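Local coordinates for shikimate dehydrogenase-like protein HI_0607 (Haemophilus influenzae, PDB 1NPY), which catalyses the NADP(+)-dependent oxidation of shikimate to 3-dehydroshikimate in vitro, though with much lower activity than classical AroE enzymes, so its biological substrate may be another, at residues Asp177-Val182 with Lys200-Asn205. Sequence-based numbering, arbitrary orientation.
Sequences DILVNV and KAFIDN
Leu179 meets Phe202 and Ile203 in a buried apolar contact between a strand of the parallel, Rossmann-type sheet and the helix of the same beta-alpha-beta crossover, in the NADP(+)-binding domain. After strand 178-181 a long irregular connection leads to the short helix 200-205, which is followed by the neighbouring parallel strand 208-211. The CA atoms nearest each other across the contact are those of Leu179 and Ile203, 7.5 Å apart, and together the two segments bury 157 Å². About half of that belongs to Leu179, which reaches the helix with both methyl groups. Its CG lies opposite the carbonyl carbon (chi1 -50°) and the chain then continues extended, which carries the forked end across to the helix. Leu179 CD2 meets the edge of the Phe202 ring, in its plane, 3.5 Å from Phe202 CD2. Leu179 CD1 lies mainly on the helix backbone, 3.8 Å from Ile203 CA, with the Ile203 side chain beside it (Leu179 CD1 to Ile203 CG1, 4.1 Å). The Phe202 side chain also touches Ile123 of strand 122-125, which adjoins strand 178-181 in the sheet. Phe221 of helix 220-227 packs against both Leu179 and Ile203, joining a second helix to the same apolar cluster. Gly126, by similarity part of the NADP(+) site, lies about 12 Å from the Leu179 side chain. At the polar margin, one water donates to both segments: it is 2.8 Å from Asp177 OD1 and 3.2 Å from the backbone O of Asn205, while Asp177 OD2 accepts the backbone N-H of Lys121.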
loop_
_atom_site.group_PDB
_atom_site.type_symbol
_atom_site.label_atom_id
_atom_site.label_comp_id
_atom_site.label_asym_id
_atom_site.label_seq_id
_atom_site.Cartn_x
_atom_site.Cartn_y
_atom_site.Cartn_z
ATOM N N ASP A 177 17.065 10.203 9.690
ATOM C CA ASP A 177 17.114 8.919 10.371
ATOM C C ASP A 177 16.371 7.805 9.660
ATOM O O ASP A 177 16.724 6.635 9.773
ATOM C CB ASP A 177 16.503 9.111 11.754
ATOM C CG ASP A 177 17.198 10.210 12.500
ATOM O OD1 ASP A 177 18.425 10.059 12.657
ATOM O OD2 ASP A 177 16.626 11.239 12.910
ATOM N N ILE A 178 15.296 8.177 8.973
ATOM C CA ILE A 178 14.402 7.261 8.289
ATOM C C ILE A 178 14.332 7.686 6.825
ATOM O O ILE A 178 13.869 8.781 6.495
ATOM C CB ILE A 178 13.001 7.241 8.934
ATOM C CG1 ILE A 178 13.082 6.789 10.398
ATOM C CG2 ILE A 178 12.064 6.321 8.199
ATOM C CD1 ILE A 178 11.779 6.973 11.200
ATOM N N LEU A 179 14.783 6.796 5.948
ATOM C CA LEU A 179 14.726 7.017 4.510
ATOM C C LEU A 179 13.657 6.142 3.876
ATOM O O LEU A 179 13.653 4.927 4.064
ATOM C CB LEU A 179 16.067 6.681 3.865
ATOM C CG LEU A 179 17.246 7.342 4.580
ATOM C CD1 LEU A 179 18.516 6.877 3.877
ATOM C CD2 LEU A 179 17.164 8.855 4.509
ATOM N N VAL A 180 12.716 6.765 3.178
ATOM C CA VAL A 180 11.633 6.016 2.557
ATOM C C VAL A 180 11.681 6.234 1.050
ATOM O O VAL A 180 11.657 7.368 0.567
ATOM C CB VAL A 180 10.225 6.440 3.063
ATOM C CG1 VAL A 180 9.174 5.475 2.596
ATOM C CG2 VAL A 180 10.176 6.630 4.559
ATOM N N ASN A 181 11.686 5.140 0.295
ATOM C CA ASN A 181 11.636 5.233 -1.153
ATOM C C ASN A 181 10.216 4.910 -1.626
ATOM O O ASN A 181 9.687 3.821 -1.331
ATOM C CB ASN A 181 12.586 4.257 -1.841
ATOM C CG ASN A 181 12.432 4.310 -3.357
ATOM O OD1 ASN A 181 12.498 5.392 -3.931
ATOM N ND2 ASN A 181 12.230 3.178 -3.995
ATOM N N VAL A 182 9.633 5.873 -2.337
ATOM C CA VAL A 182 8.355 5.717 -3.015
ATOM C C VAL A 182 8.458 6.041 -4.517
ATOM O O VAL A 182 7.468 6.350 -5.190
ATOM C CB VAL A 182 7.219 6.546 -2.375
ATOM C CG1 VAL A 182 6.950 6.079 -0.962
ATOM C CG2 VAL A 182 7.468 8.062 -2.412
ATOM N N LYS A 200 24.699 6.173 -0.837
ATOM C CA LYS A 200 25.307 5.396 0.247
ATOM C C LYS A 200 25.606 6.227 1.488
ATOM O O LYS A 200 25.312 5.823 2.618
ATOM C CB LYS A 200 26.576 4.691 -0.235
ATOM C CG LYS A 200 26.295 3.589 -1.248
ATOM C CD LYS A 200 27.503 2.726 -1.595
ATOM C CE LYS A 200 28.425 3.455 -2.543
ATOM N NZ LYS A 200 27.838 3.609 -3.905
ATOM N N ALA A 201 26.143 7.425 1.306
ATOM C CA ALA A 201 26.498 8.276 2.444
ATOM C C ALA A 201 25.278 8.600 3.293
ATOM O O ALA A 201 25.349 8.751 4.515
ATOM C CB ALA A 201 27.136 9.557 1.945
ATOM N N PHE A 202 24.144 8.754 2.613
ATOM C CA PHE A 202 22.897 9.004 3.313
ATOM C C PHE A 202 22.403 7.800 4.109
ATOM O O PHE A 202 21.999 7.912 5.270
ATOM C CB PHE A 202 21.863 9.411 2.267
ATOM C CG PHE A 202 21.151 10.658 2.623
ATOM C CD1 PHE A 202 21.733 11.885 2.383
ATOM C CD2 PHE A 202 19.909 10.589 3.231
ATOM C CE1 PHE A 202 21.069 13.048 2.725
ATOM C CE2 PHE A 202 19.252 11.743 3.588
ATOM C CZ PHE A 202 19.833 12.975 3.330
ATOM N N ILE A 203 22.417 6.643 3.460
ATOM C CA ILE A 203 22.040 5.383 4.099
ATOM C C ILE A 203 22.939 5.110 5.298
ATOM O O ILE A 203 22.457 4.678 6.334
ATOM C CB ILE A 203 22.099 4.207 3.099
ATOM C CG1 ILE A 203 21.219 4.529 1.884
ATOM C CG2 ILE A 203 21.744 2.893 3.787
ATOM C CD1 ILE A 203 21.383 3.647 0.660
ATOM N N ASP A 204 24.234 5.384 5.170
ATOM C CA ASP A 204 25.180 5.149 6.265
ATOM C C ASP A 204 24.774 5.911 7.525
ATOM O O ASP A 204 25.019 5.447 8.642
ATOM C CB ASP A 204 26.581 5.649 5.905
ATOM C CG ASP A 204 27.330 4.777 4.912
ATOM O OD1 ASP A 204 26.983 3.600 4.715
ATOM O OD2 ASP A 204 28.340 5.212 4.310
ATOM N N ASN A 205 24.270 7.123 7.304
ATOM C CA ASN A 205 23.927 8.054 8.376
ATOM C C ASN A 205 22.507 7.891 8.910
ATOM O O ASN A 205 22.113 8.544 9.884
ATOM C CB ASN A 205 24.144 9.477 7.883
ATOM C CG ASN A 205 25.608 9.798 7.731
ATOM O OD1 ASN A 205 26.017 10.439 6.765
ATOM N ND2 ASN A 205 26.412 9.308 8.664
HETATM O O HOH W 1 19.965 7.739 12.075
#